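Local coordinates for sensory box/GGDEF domain protein (Colwellia psychrerythraea, PDB 3LYX) that probably senses a signal through this PAS domain and passes it to a GGDEF domain, of the diguanylate cyclase family, in the same polypeptide, at residues G27-W32 with E45-Q50; E37-Y42 with I82-K87; I94-V99 with G113-I118. One frame throughout, in Å; residues are numbered along the deposited sequence.

Contact 1 of 3, residues G27-W32 with E45-Q50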
ATOM      1  N   GLY B  27      15.774  14.541  -0.220  1.00 32.15           N
ATOM      2  CA  GLY B  27      14.653  14.538   0.702  1.00 29.68           C
ATOM      3  C   GLY B  27      13.448  15.399   0.377  1.00 28.94           C
ATOM      4  O   GLY B  27      12.661  15.720   1.271  1.00 28.87           O
ATOM      5  N   PHE B  28      13.297  15.786  -0.883  1.00 28.30           N
ATOM      6  CA  PHE B  28      12.144  16.589  -1.291  1.00 26.39           C
ATOM      7  C   PHE B  28      11.090  15.631  -1.829  1.00 27.40           C
ATOM      8  O   PHE B  28      11.393  14.740  -2.618  1.00 26.39           O
ATOM      9  CB  PHE B  28      12.557  17.620  -2.349  1.00 26.63           C
ATOM     10  CG  PHE B  28      13.362  18.753  -1.780  1.00 27.89           C
ATOM     11  CD1 PHE B  28      12.734  19.790  -1.098  1.00 27.71           C
ATOM     12  CD2 PHE B  28      14.753  18.726  -1.822  1.00 28.34           C
ATOM     13  CE1 PHE B  28      13.480  20.783  -0.456  1.00 29.30           C
ATOM     14  CE2 PHE B  28      15.506  19.712  -1.182  1.00 29.72           C
ATOM     15  CZ  PHE B  28      14.865  20.740  -0.497  1.00 28.68           C
ATOM     16  N   ILE B  29       9.852  15.812  -1.389  1.00 27.51           N
ATOM     17  CA  ILE B  29       8.766  14.927  -1.797  1.00 28.01           C
ATOM     18  C   ILE B  29       8.472  15.012  -3.285  1.00 28.96           C
ATOM     19  O   ILE B  29       8.265  16.095  -3.830  1.00 26.98           O
ATOM     20  CB  ILE B  29       7.488  15.230  -0.982  1.00 28.25           C
ATOM     21  CG1 ILE B  29       7.820  15.112   0.511  1.00 30.11           C
ATOM     22  CG2 ILE B  29       6.361  14.275  -1.376  1.00 26.00           C
ATOM     23  CD1 ILE B  29       6.668  15.397   1.446  1.00 32.26           C
ATOM     24  N   ILE B  30       8.472  13.859  -3.942  1.00 27.60           N
ATOM     25  CA  ILE B  30       8.199  13.816  -5.363  1.00 28.40           C
ATOM     26  C   ILE B  30       6.888  13.092  -5.663  1.00 27.16           C
ATOM     27  O   ILE B  30       6.308  13.279  -6.728  1.00 30.01           O
ATOM     28  CB  ILE B  30       9.374  13.173  -6.135  1.00 29.17           C
ATOM     29  CG1 ILE B  30       9.763  11.837  -5.494  1.00 29.90           C
ATOM     30  CG2 ILE B  30      10.559  14.135  -6.167  1.00 30.22           C
ATOM     31  CD1 ILE B  30      10.862  11.105  -6.248  1.00 32.56           C
ATOM     32  N   ASP B  31       6.425  12.270  -4.724  1.00 28.84           N
ATOM     33  CA  ASP B  31       5.144  11.568  -4.869  1.00 27.02           C
ATOM     34  C   ASP B  31       4.553  11.388  -3.474  1.00 26.09           C
ATOM     35  O   ASP B  31       5.278  11.257  -2.485  1.00 26.74           O
ATOM     36  CB  ASP B  31       5.285  10.228  -5.604  1.00 28.21           C
ATOM     37  CG  ASP B  31       4.104   9.959  -6.564  1.00 31.79           C
ATOM     38  OD1 ASP B  31       4.233   9.103  -7.459  1.00 35.71           O
ATOM     39  OD2 ASP B  31       3.043  10.606  -6.429  1.00 33.24           O
ATOM     40  N   TRP B  32       3.228  11.395  -3.409  1.00 24.22           N
ATOM     41  CA  TRP B  32       2.492  11.352  -2.151  1.00 23.87           C
ATOM     42  C   TRP B  32       1.135  10.723  -2.469  1.00 25.37           C
ATOM     43  O   TRP B  32       0.466  11.169  -3.398  1.00 26.32           O
ATOM     44  CB  TRP B  32       2.359  12.823  -1.709  1.00 24.57           C
ATOM     45  CG  TRP B  32       1.612  13.160  -0.459  1.00 21.85           C
ATOM     46  CD1 TRP B  32       0.285  13.460  -0.351  1.00 23.78           C
ATOM     47  CD2 TRP B  32       2.171  13.345   0.844  1.00 23.06           C
ATOM     48  NE1 TRP B  32      -0.016  13.829   0.935  1.00 25.25           N
ATOM     49  CE2 TRP B  32       1.124  13.765   1.693  1.00 23.02           C
ATOM     50  CE3 TRP B  32       3.459  13.196   1.378  1.00 21.25           C
ATOM     51  CZ2 TRP B  32       1.321  14.040   3.045  1.00 22.73           C
ATOM     52  CZ3 TRP B  32       3.658  13.468   2.724  1.00 19.95           C
ATOM     53  CH2 TRP B  32       2.593  13.886   3.543  1.00 25.09           C
ATOM     54  N   GLU B  45      -0.988  18.465  -3.404  1.00 31.83           N
ATOM     55  CA  GLU B  45      -0.603  19.828  -3.771  1.00 31.58           C
ATOM     56  C   GLU B  45       0.250  20.490  -2.696  1.00 30.56           C
ATOM     57  O   GLU B  45       1.123  21.294  -3.001  1.00 30.85           O
ATOM     58  CB  GLU B  45      -1.842  20.703  -3.997  1.00 34.40           C
ATOM     59  CG  GLU B  45      -2.724  20.308  -5.165  1.00 38.38           C
ATOM     60  CD  GLU B  45      -3.509  19.047  -4.892  1.00 40.83           C
ATOM     61  OE1 GLU B  45      -4.055  18.923  -3.774  1.00 41.51           O
ATOM     62  OE2 GLU B  45      -3.587  18.188  -5.795  1.00 44.17           O
ATOM     63  N   GLN B  46      -0.007  20.156  -1.438  1.00 29.74           N
ATOM     64  CA  GLN B  46       0.737  20.744  -0.333  1.00 30.34           C
ATOM     65  C   GLN B  46       2.007  19.992   0.046  1.00 30.16           C
ATOM     66  O   GLN B  46       2.860  20.536   0.748  1.00 30.91           O
ATOM     67  CB  GLN B  46      -0.145  20.829   0.906  1.00 31.29           C
ATOM     68  CG  GLN B  46      -1.403  21.645   0.738  1.00 31.93           C
ATOM     69  CD  GLN B  46      -2.283  21.553   1.962  1.00 32.05           C
ATOM     70  OE1 GLN B  46      -2.584  20.457   2.440  1.00 28.51           O
ATOM     71  NE2 GLN B  46      -2.705  22.704   2.479  1.00 34.67           N
ATOM     72  N   ALA B  47       2.133  18.753  -0.413  1.00 29.55           N
ATOM     73  CA  ALA B  47       3.300  17.935  -0.078  1.00 28.89           C
ATOM     74  C   ALA B  47       4.397  17.853  -1.141  1.00 27.54           C
ATOM     75  O   ALA B  47       5.580  18.016  -0.832  1.00 27.05           O
ATOM     76  CB  ALA B  47       2.842  16.526   0.296  1.00 28.48           C
ATOM     77  N   ILE B  48       4.014  17.598  -2.385  1.00 28.58           N
ATOM     78  CA  ILE B  48       4.987  17.463  -3.463  1.00 29.55           C
ATOM     79  C   ILE B  48       5.860  18.698  -3.650  1.00 30.23           C
ATOM     80  O   ILE B  48       5.355  19.810  -3.750  1.00 29.36           O
ATOM     81  CB  ILE B  48       4.288  17.123  -4.792  1.00 31.15           C
ATOM     82  CG1 ILE B  48       3.568  15.771  -4.662  1.00 32.19           C
ATOM     83  CG2 ILE B  48       5.310  17.050  -5.914  1.00 28.14           C
ATOM     84  CD1 ILE B  48       2.721  15.413  -5.855  1.00 34.07           C
ATOM     85  N   GLY B  49       7.174  18.492  -3.701  1.00 30.83           N
ATOM     86  CA  GLY B  49       8.098  19.602  -3.885  1.00 29.84           C
ATOM     87  C   GLY B  49       8.599  20.189  -2.578  1.00 28.82           C
ATOM     88  O   GLY B  49       9.475  21.060  -2.570  1.00 30.27           O
ATOM     89  N   GLN B  50       8.035  19.710  -1.471  1.00 27.04           N
ATOM     90  CA  GLN B  50       8.418  20.170  -0.141  1.00 27.35           C
ATOM     91  C   GLN B  50       9.459  19.230   0.459  1.00 28.28           C
ATOM     92  O   GLN B  50       9.572  18.063   0.056  1.00 26.92           O
ATOM     93  CB  GLN B  50       7.212  20.201   0.809  1.00 25.67           C
ATOM     94  CG  GLN B  50       6.052  21.099   0.404  1.00 28.24           C
ATOM     95  CD  GLN B  50       6.460  22.540   0.076  1.00 30.91           C
ATOM     96  OE1 GLN B  50       7.260  23.169   0.790  1.00 25.65           O
ATOM     97  NE2 GLN B  50       5.891  23.072  -1.002  1.00 24.55           N
TER

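Contact 2 of 3, residues E37-Y42 with I82-K87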
ATOM      1  N   GLU B  37      -1.908  11.664   2.941  1.00 29.25           N
ATOM      2  CA  GLU B  37      -2.768  12.806   3.218  1.00 29.76           C
ATOM      3  C   GLU B  37      -3.550  12.537   4.502  1.00 29.92           C
ATOM      4  O   GLU B  37      -3.662  13.408   5.363  1.00 29.55           O
ATOM      5  CB  GLU B  37      -3.740  13.059   2.064  1.00 32.26           C
ATOM      6  CG  GLU B  37      -4.916  13.953   2.462  1.00 34.94           C
ATOM      7  CD  GLU B  37      -5.634  14.570   1.275  1.00 35.53           C
ATOM      8  OE1 GLU B  37      -5.773  13.898   0.234  1.00 39.45           O
ATOM      9  OE2 GLU B  37      -6.072  15.730   1.394  1.00 36.60           O
ATOM     10  N   THR B  38      -4.077  11.321   4.626  1.00 30.98           N
ATOM     11  CA  THR B  38      -4.840  10.926   5.808  1.00 27.30           C
ATOM     12  C   THR B  38      -3.957  10.923   7.045  1.00 26.77           C
ATOM     13  O   THR B  38      -4.370  11.380   8.109  1.00 28.42           O
ATOM     14  CB  THR B  38      -5.454   9.505   5.656  1.00 28.82           C
ATOM     15  OG1 THR B  38      -6.388   9.488   4.569  1.00 29.00           O
ATOM     16  CG2 THR B  38      -6.188   9.098   6.929  1.00 28.62           C
ATOM     17  N   LEU B  39      -2.733  10.425   6.909  1.00 26.60           N
ATOM     18  CA  LEU B  39      -1.836  10.354   8.057  1.00 26.69           C
ATOM     19  C   LEU B  39      -1.208  11.669   8.493  1.00 27.76           C
ATOM     20  O   LEU B  39      -1.245  12.016   9.674  1.00 29.62           O
ATOM     21  CB  LEU B  39      -0.717   9.351   7.788  1.00 26.60           C
ATOM     22  CG  LEU B  39       0.351   9.188   8.871  1.00 23.68           C
ATOM     23  CD1 LEU B  39      -0.257   8.578  10.139  1.00 28.67           C
ATOM     24  CD2 LEU B  39       1.444   8.297   8.333  1.00 24.03           C
ATOM     25  N   TYR B  40      -0.632  12.393   7.536  1.00 27.69           N
ATOM     26  CA  TYR B  40       0.062  13.640   7.828  1.00 28.56           C
ATOM     27  C   TYR B  40      -0.790  14.902   7.790  1.00 31.14           C
ATOM     28  O   TYR B  40      -0.442  15.908   8.426  1.00 31.86           O
ATOM     29  CB  TYR B  40       1.247  13.793   6.869  1.00 26.75           C
ATOM     30  CG  TYR B  40       2.303  12.717   7.025  1.00 26.11           C
ATOM     31  CD1 TYR B  40       3.107  12.664   8.162  1.00 25.30           C
ATOM     32  CD2 TYR B  40       2.486  11.736   6.040  1.00 23.40           C
ATOM     33  CE1 TYR B  40       4.075  11.647   8.318  1.00 22.69           C
ATOM     34  CE2 TYR B  40       3.440  10.730   6.182  1.00 20.99           C
ATOM     35  CZ  TYR B  40       4.229  10.692   7.325  1.00 22.87           C
ATOM     36  OH  TYR B  40       5.173   9.699   7.475  1.00 22.55           O
ATOM     37  N   GLY B  41      -1.890  14.862   7.039  1.00 31.86           N
ATOM     38  CA  GLY B  41      -2.769  16.015   6.961  1.00 31.58           C
ATOM     39  C   GLY B  41      -2.666  16.842   5.693  1.00 32.23           C
ATOM     40  O   GLY B  41      -3.588  17.585   5.374  1.00 33.34           O
ATOM     41  N   TYR B  42      -1.557  16.717   4.969  1.00 30.75           N
ATOM     42  CA  TYR B  42      -1.331  17.476   3.735  1.00 30.58           C
ATOM     43  C   TYR B  42      -1.822  16.734   2.496  1.00 30.08           C
ATOM     44  O   TYR B  42      -1.737  15.507   2.436  1.00 31.69           O
ATOM     45  CB  TYR B  42       0.160  17.741   3.542  1.00 29.86           C
ATOM     46  CG  TYR B  42       0.855  18.419   4.698  1.00 31.61           C
ATOM     47  CD1 TYR B  42       0.894  19.816   4.794  1.00 33.79           C
ATOM     48  CD2 TYR B  42       1.523  17.669   5.668  1.00 29.50           C
ATOM     49  CE1 TYR B  42       1.589  20.446   5.822  1.00 32.21           C
ATOM     50  CE2 TYR B  42       2.216  18.285   6.698  1.00 31.83           C
ATOM     51  CZ  TYR B  42       2.249  19.675   6.766  1.00 32.39           C
ATOM     52  OH  TYR B  42       2.964  20.290   7.761  1.00 31.22           O
ATOM     53  N   ILE B  82       9.338   6.550  14.846  1.00 30.94           N
ATOM     54  CA  ILE B  82       9.708   7.939  15.058  1.00 28.04           C
ATOM     55  C   ILE B  82       8.510   8.844  15.307  1.00 29.38           C
ATOM     56  O   ILE B  82       7.368   8.454  15.072  1.00 27.53           O
ATOM     57  CB  ILE B  82      10.467   8.452  13.815  1.00 28.02           C
ATOM     58  CG1 ILE B  82       9.586   8.266  12.570  1.00 23.35           C
ATOM     59  CG2 ILE B  82      11.775   7.665  13.641  1.00 23.28           C
ATOM     60  CD1 ILE B  82      10.192   8.795  11.285  1.00 24.08           C
ATOM     61  N   ARG B  83       8.774  10.050  15.793  1.00 29.85           N
ATOM     62  CA  ARG B  83       7.694  10.995  16.025  1.00 32.46           C
ATOM     63  C   ARG B  83       7.249  11.561  14.681  1.00 32.91           C
ATOM     64  O   ARG B  83       7.995  11.543  13.699  1.00 31.60           O
ATOM     65  CB  ARG B  83       8.134  12.131  16.954  1.00 33.45           C
ATOM     66  CG  ARG B  83       8.208  11.730  18.423  1.00 33.77           C
ATOM     67  CD  ARG B  83       8.404  12.936  19.324  1.00 35.63           C
ATOM     68  NE  ARG B  83       9.615  13.671  18.979  1.00 36.87           N
ATOM     69  CZ  ARG B  83      10.009  14.792  19.574  1.00 39.58           C
ATOM     70  NH1 ARG B  83       9.284  15.317  20.553  1.00 39.27           N
ATOM     71  NH2 ARG B  83      11.132  15.390  19.188  1.00 39.58           N
ATOM     72  N   MET B  84       6.028  12.067  14.658  1.00 32.71           N
ATOM     73  CA  MET B  84       5.433  12.618  13.455  1.00 33.47           C
ATOM     74  C   MET B  84       4.806  13.968  13.809  1.00 34.92           C
ATOM     75  O   MET B  84       4.235  14.128  14.890  1.00 35.76           O
ATOM     76  CB  MET B  84       4.368  11.632  12.968  1.00 34.36           C
ATOM     77  CG  MET B  84       3.587  12.042  11.754  1.00 34.46           C
ATOM     78  SD  MET B  84       1.971  11.249  11.777  1.00 31.89           S
ATOM     79  CE  MET B  84       0.976  12.677  12.238  1.00 35.42           C
ATOM     80  N   LEU B  85       4.937  14.943  12.915  1.00 35.20           N
ATOM     81  CA  LEU B  85       4.355  16.263  13.135  1.00 33.96           C
ATOM     82  C   LEU B  85       3.251  16.459  12.103  1.00 33.15           C
ATOM     83  O   LEU B  85       3.520  16.594  10.902  1.00 31.98           O
ATOM     84  CB  LEU B  85       5.416  17.359  12.988  1.00 33.28           C
ATOM     85  CG  LEU B  85       4.887  18.800  13.085  1.00 34.29           C
ATOM     86  CD1 LEU B  85       4.206  19.013  14.428  1.00 31.07           C
ATOM     87  CD2 LEU B  85       6.023  19.795  12.895  1.00 32.72           C
ATOM     88  N   HIS B  86       2.007  16.453  12.574  1.00 33.09           N
ATOM     89  CA  HIS B  86       0.850  16.603  11.701  1.00 33.39           C
ATOM     90  C   HIS B  86       0.707  18.043  11.234  1.00 34.17           C
ATOM     91  O   HIS B  86       1.233  18.959  11.855  1.00 34.45           O
ATOM     92  CB  HIS B  86      -0.425  16.160  12.432  1.00 34.90           C
ATOM     93  CG  HIS B  86      -1.632  16.067  11.547  1.00 36.11           C
ATOM     94  ND1 HIS B  86      -2.347  17.173  11.140  1.00 35.49           N
ATOM     95  CD2 HIS B  86      -2.241  14.997  10.980  1.00 37.36           C
ATOM     96  CE1 HIS B  86      -3.344  16.788  10.363  1.00 37.53           C
ATOM     97  NE2 HIS B  86      -3.302  15.472  10.249  1.00 36.43           N
ATOM     98  N   LYS B  87       0.001  18.232  10.126  1.00 36.41           N
ATOM     99  CA  LYS B  87      -0.211  19.562   9.579  1.00 38.04           C
ATOM    100  C   LYS B  87      -0.916  20.472  10.587  1.00 38.33           C
ATOM    101  O   LYS B  87      -0.588  21.654  10.688  1.00 38.22           O
ATOM    102  CB  LYS B  87      -1.033  19.490   8.289  1.00 35.95           C
ATOM    103  CG  LYS B  87      -1.460  20.855   7.778  1.00 36.85           C
ATOM    104  CD  LYS B  87      -2.196  20.769   6.463  1.00 38.35           C
ATOM    105  CE  LYS B  87      -2.768  22.128   6.069  1.00 41.74           C
ATOM    106  NZ  LYS B  87      -1.724  23.200   5.980  1.00 41.56           N
TER
HETATM  107  O   HOH W   1      -5.312  14.002   8.778  1.00 36.00           O
HETATM  108  O   HOH W   2       4.053  18.824   9.572  1.00 41.06           O

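Contact 3 of 3, residues I94-V99 with G113-I118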
ATOM      1  N   ILE B  94       4.814   7.039  14.541  1.00 33.21           N
ATOM      2  CA  ILE B  94       4.519   6.209  13.382  1.00 31.03           C
ATOM      3  C   ILE B  94       5.561   5.112  13.241  1.00 32.10           C
ATOM      4  O   ILE B  94       6.686   5.236  13.729  1.00 34.67           O
ATOM      5  CB  ILE B  94       4.545   7.029  12.074  1.00 30.06           C
ATOM      6  CG1 ILE B  94       5.894   7.744  11.942  1.00 27.07           C
ATOM      7  CG2 ILE B  94       3.436   8.071  12.070  1.00 26.40           C
ATOM      8  CD1 ILE B  94       6.073   8.487  10.635  1.00 24.66           C
ATOM      9  N   GLU B  95       5.168   4.024  12.597  1.00 31.33           N
ATOM     10  CA  GLU B  95       6.084   2.931  12.321  1.00 31.55           C
ATOM     11  C   GLU B  95       6.500   3.303  10.901  1.00 30.95           C
ATOM     12  O   GLU B  95       5.647   3.497  10.033  1.00 29.67           O
ATOM     13  CB  GLU B  95       5.356   1.583  12.335  1.00 32.70           C
ATOM     14  CG  GLU B  95       6.161   0.458  11.690  1.00 37.09           C
ATOM     15  CD  GLU B  95       5.600  -0.918  12.003  1.00 40.40           C
ATOM     16  OE1 GLU B  95       4.374  -1.115  11.860  1.00 41.60           O
ATOM     17  OE2 GLU B  95       6.392  -1.804  12.392  1.00 41.53           O
ATOM     18  N   SER B  96       7.798   3.424  10.666  1.00 28.53           N
ATOM     19  CA  SER B  96       8.268   3.842   9.354  1.00 28.66           C
ATOM     20  C   SER B  96       9.374   2.966   8.769  1.00 28.70           C
ATOM     21  O   SER B  96      10.142   2.331   9.499  1.00 27.48           O
ATOM     22  CB  SER B  96       8.732   5.308   9.441  1.00 25.30           C
ATOM     23  OG  SER B  96       9.226   5.776   8.197  1.00 23.13           O
ATOM     24  N   MET B  97       9.437   2.943   7.444  1.00 27.74           N
ATOM     25  CA  MET B  97      10.438   2.170   6.722  1.00 29.17           C
ATOM     26  C   MET B  97      10.888   2.998   5.526  1.00 26.41           C
ATOM     27  O   MET B  97      10.095   3.714   4.921  1.00 27.63           O
ATOM     28  CB  MET B  97       9.832   0.854   6.243  1.00 31.23           C
ATOM     29  CG  MET B  97      10.777  -0.047   5.474  1.00 37.14           C
ATOM     30  SD  MET B  97       9.828  -1.249   4.516  1.00 38.45           S
ATOM     31  CE  MET B  97       9.395  -0.240   3.145  1.00 40.30           C
ATOM     32  N   CYS B  98      12.162   2.896   5.184  1.00 26.76           N
ATOM     33  CA  CYS B  98      12.709   3.642   4.062  1.00 26.44           C
ATOM     34  C   CYS B  98      13.704   2.790   3.282  1.00 25.50           C
ATOM     35  O   CYS B  98      14.588   2.160   3.865  1.00 25.29           O
ATOM     36  CB  CYS B  98      13.407   4.911   4.571  1.00 26.22           C
ATOM     37  SG  CYS B  98      14.000   6.027   3.259  1.00 30.50           S
ATOM     38  N   VAL B  99      13.537   2.749   1.965  1.00 25.84           N
ATOM     39  CA  VAL B  99      14.452   2.011   1.104  1.00 25.36           C
ATOM     40  C   VAL B  99      14.778   2.909  -0.080  1.00 25.71           C
ATOM     41  O   VAL B  99      13.985   3.774  -0.450  1.00 22.49           O
ATOM     42  CB  VAL B  99      13.856   0.661   0.601  1.00 25.52           C
ATOM     43  CG1 VAL B  99      13.494  -0.212   1.798  1.00 28.16           C
ATOM     44  CG2 VAL B  99      12.636   0.895  -0.285  1.00 23.61           C
ATOM     45  N   GLY B 113       9.389   5.877   1.156  1.00 21.41           N
ATOM     46  CA  GLY B 113       9.035   5.771   2.557  1.00 24.76           C
ATOM     47  C   GLY B 113       7.639   5.184   2.733  1.00 25.68           C
ATOM     48  O   GLY B 113       6.717   5.555   2.004  1.00 25.93           O
ATOM     49  N   ILE B 114       7.493   4.257   3.679  1.00 25.71           N
ATOM     50  CA  ILE B 114       6.202   3.624   3.986  1.00 27.16           C
ATOM     51  C   ILE B 114       5.932   3.942   5.456  1.00 27.86           C
ATOM     52  O   ILE B 114       6.784   3.707   6.314  1.00 28.58           O
ATOM     53  CB  ILE B 114       6.244   2.074   3.798  1.00 29.64           C
ATOM     54  CG1 ILE B 114       6.475   1.718   2.330  1.00 29.66           C
ATOM     55  CG2 ILE B 114       4.907   1.457   4.243  1.00 26.50           C
ATOM     56  CD1 ILE B 114       7.775   2.210   1.773  1.00 36.28           C
ATOM     57  N   ASN B 115       4.750   4.464   5.758  1.00 26.58           N
ATOM     58  CA  ASN B 115       4.463   4.856   7.129  1.00 26.97           C
ATOM     59  C   ASN B 115       3.075   4.440   7.627  1.00 29.18           C
ATOM     60  O   ASN B 115       2.139   4.316   6.838  1.00 25.28           O
ATOM     61  CB  ASN B 115       4.616   6.380   7.236  1.00 25.36           C
ATOM     62  CG  ASN B 115       5.976   6.869   6.752  1.00 26.92           C
ATOM     63  OD1 ASN B 115       6.925   6.972   7.532  1.00 27.41           O
ATOM     64  ND2 ASN B 115       6.079   7.155   5.459  1.00 24.13           N
ATOM     65  N   ARG B 116       2.961   4.245   8.941  1.00 30.60           N
ATOM     66  CA  ARG B 116       1.704   3.859   9.588  1.00 35.51           C
ATOM     67  C   ARG B 116       1.589   4.439  10.997  1.00 35.88           C
ATOM     68  O   ARG B 116       2.504   4.317  11.813  1.00 36.27           O
ATOM     69  CB  ARG B 116       1.577   2.334   9.682  1.00 37.13           C
ATOM     70  CG  ARG B 116       1.171   1.637   8.389  1.00 42.47           C
ATOM     71  CD  ARG B 116       1.168   0.129   8.581  1.00 44.37           C
ATOM     72  NE  ARG B 116       2.499  -0.370   8.919  1.00 46.52           N
ATOM     73  CZ  ARG B 116       3.494  -0.516   8.046  1.00 48.46           C
ATOM     74  NH1 ARG B 116       3.318  -0.208   6.766  1.00 49.76           N
ATOM     75  NH2 ARG B 116       4.674  -0.962   8.454  1.00 48.47           N
ATOM     76  N   ASP B 117       0.449   5.054  11.281  1.00 37.23           N
ATOM     77  CA  ASP B 117       0.194   5.645  12.585  1.00 38.20           C
ATOM     78  C   ASP B 117       0.266   4.593  13.682  1.00 40.63           C
ATOM     79  O   ASP B 117      -0.292   3.504  13.554  1.00 35.85           O
ATOM     80  CB  ASP B 117      -1.184   6.313  12.606  1.00 40.52           C
ATOM     81  CG  ASP B 117      -1.640   6.653  14.009  1.00 44.84           C
ATOM     82  OD1 ASP B 117      -0.804   7.136  14.805  1.00 44.71           O
ATOM     83  OD2 ASP B 117      -2.833   6.442  14.318  1.00 47.13           O
ATOM     84  N   ILE B 118       0.956   4.941  14.762  1.00 42.38           N
ATOM     85  CA  ILE B 118       1.130   4.054  15.896  1.00 47.40           C
ATOM     86  C   ILE B 118       0.890   4.846  17.190  1.00 51.14           C
ATOM     87  O   ILE B 118       1.000   4.308  18.296  1.00 52.16           O
ATOM     88  CB  ILE B 118       2.567   3.444  15.860  1.00 47.13           C
ATOM     89  CG1 ILE B 118       2.480   1.923  15.841  1.00 46.41           C
ATOM     90  CG2 ILE B 118       3.414   3.951  17.019  1.00 46.70           C
ATOM     91  CD1 ILE B 118       1.819   1.382  14.604  1.00 46.85           C
TER

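Contact 1 of 3, residues G27-W32 with E45-Q50
Ile29 and Gly49 meet at the outer strand of the PAS-fold sheet, where strand 29-32 receives the type II beta turn Ala47-Gln50 that follows helix 44-47. Two backbone hydrogen bonds fasten the turn to one residue of the strand. Ile29 N gives its hydrogen to Gln50 O at 2.7 Å, nearly straight at 167°, and Gly49 N returns one to Ile29 O at 2.6 Å, so both polar groups of Ile29 are spent on the turn. Gln50 O also takes a CA-H...O contact from Phe28. Gly49 has positive phi, at which a side chain would press on the preceding carbonyl oxygen; glycine therefore suits this corner.

Side-chain packing flanks these bonds. Ile29 CB lies 3.4 Å from Ala47 O, a carbon-to-carbonyl contact, and its CD1 touches the Ala47 methyl. Ile48, largely exposed, brings CG1 against Trp32 CB. Ile29 also packs on Val21 of strand 19-24.

The aromatic contact is a CH-pi one. With CG anti to the backbone N (chi1 178°), the Trp32 indole turns one face to Ala47, the last residue of helix 44-47, while its NE1 bonds to Tyr42 O. Alanine suits this place, since its methyl lies so close over the ring: Ala47 CB is 3.5 Å from the centroid of the six-membered ring and only 3.3 Å from Trp32 CD2.

Contact 2 of 3, residues E37-Y42 with I82-K87
The end of helix 34-40 in the PAS fold meets the edge strand 78-85 where that strand runs out into a loop, and Tyr40 and Lys87 join the two. Lys87 N donates to Tyr40 O at 2.9 Å, almost in line with the carbonyl, so this C-terminal helix carbonyl has a partner from the loop. The same oxygen lies 3.2 Å above the middle of the His86 imidazole. In the plane of that ring, NE2 shares a water with Thr38 O, while ND1 is bonded to Asp88 N; with both nitrogens engaged and His90 stacked on it, the ring is probably held in this rotation. Gly41 leaves the helix with positive phi, its CA 3.4 Å from His86 NE2. A CB here would run into His86 and Lys87, which leaves room for glycine alone.

The flexible, buried Met84 touches two helix residues, Leu39 and Tyr40. Its SD rests 3.8 Å from Leu39 CD1, and its CG lies 3.5 Å from Tyr40 CE1; SD stands 4.8 Å from the Tyr40 ring centroid, an oblique Met-aromatic contact.

Tyr42 contributes a ring face and a hydroxyl. With Lys87 CG anti to the Lys87 backbone N (chi1 172°), the lysine's aliphatic chain runs across one face of the Tyr42 ring, and the hydroxyl donates to a water that in turn donates to Leu85 O. A leucine in its place would probably leave this water without its donor and the lysine chain without a flat surface to lie on. Lys87 CB stands 3.7 Å from the Tyr42 ring centroid, 13° off the normal.

Contact 3 of 3, residues I94-V99 with G113-I118
Glu95 and Arg116 face each other as a hydrogen-bonded pair, and each satisfies the backbone of the other: Glu95 N donates to Arg116 O at 2.8 Å, and Arg116 N to Glu95 O at 3.0 Å. Two residues along, Met97 and Ile114 repeat the exchange, with Ile114 N to Met97 O at 2.9 Å and the return bond from Met97 N. The carbonyls also accept CA-H...O contacts from the non-hydrogen-bonded positions, Ser96 CA reaching Ile114 O and Asn115 CA reaching Glu95 O.

Strands 91-102 and 108-117 form an antiparallel hairpin in the PAS sheet; the N-to-C directions of 94-99 and 113-117 differ by 169°. On the face toward helix 34-40, Ser96 is small enough to sit beside Asn115, and its OG donates to Asn115 OD1 at 2.7 Å. The hydroxyl approaches from above the amide's carbonyl plane, 37° out of it. Ser96 OG is anti to the backbone N (chi1 179°), which turns it toward the neighbouring strand. Asn115 ND2 has a weak bond to Ala19 O, so both ends of the buried amide have partners, while Ile94 CD1 supplies apolar cover near OD1.

On the opposite face, Met97 and Ile114 lie side by side and offer apolar side chains that pack on Tyr15 of the second subunit. Arg116 gives NH1 to Asp18 as its stronger partner; its NH2 meets Glu95 OE1 at the guanidinium edge, in a long, weak salt bridge of 3.4 Å.

In the fold
All three contacts belong to one PAS fold and reach its five-stranded antiparallel sheet, in the order 29-32, 19-24, 108-117, 91-102, 78-85. Contact 1 involves one outermost strand, contact 2 the other, and contact 3 joins two strands between them. Contacts 1 and 2, centres about 13 Å apart, alternate along the chain and touch where Trp32 meets Tyr40 and Tyr42; contact 3 follows both. Contacts 2 and 3, centres about 11 Å apart, share the pairing of strands 78-85 and 91-102. Contacts 1 and 3, centres about 16 Å apart, do not touch. Helix 34-40 packs on one face of the sheet, while the other face meets the second subunit at contact 3.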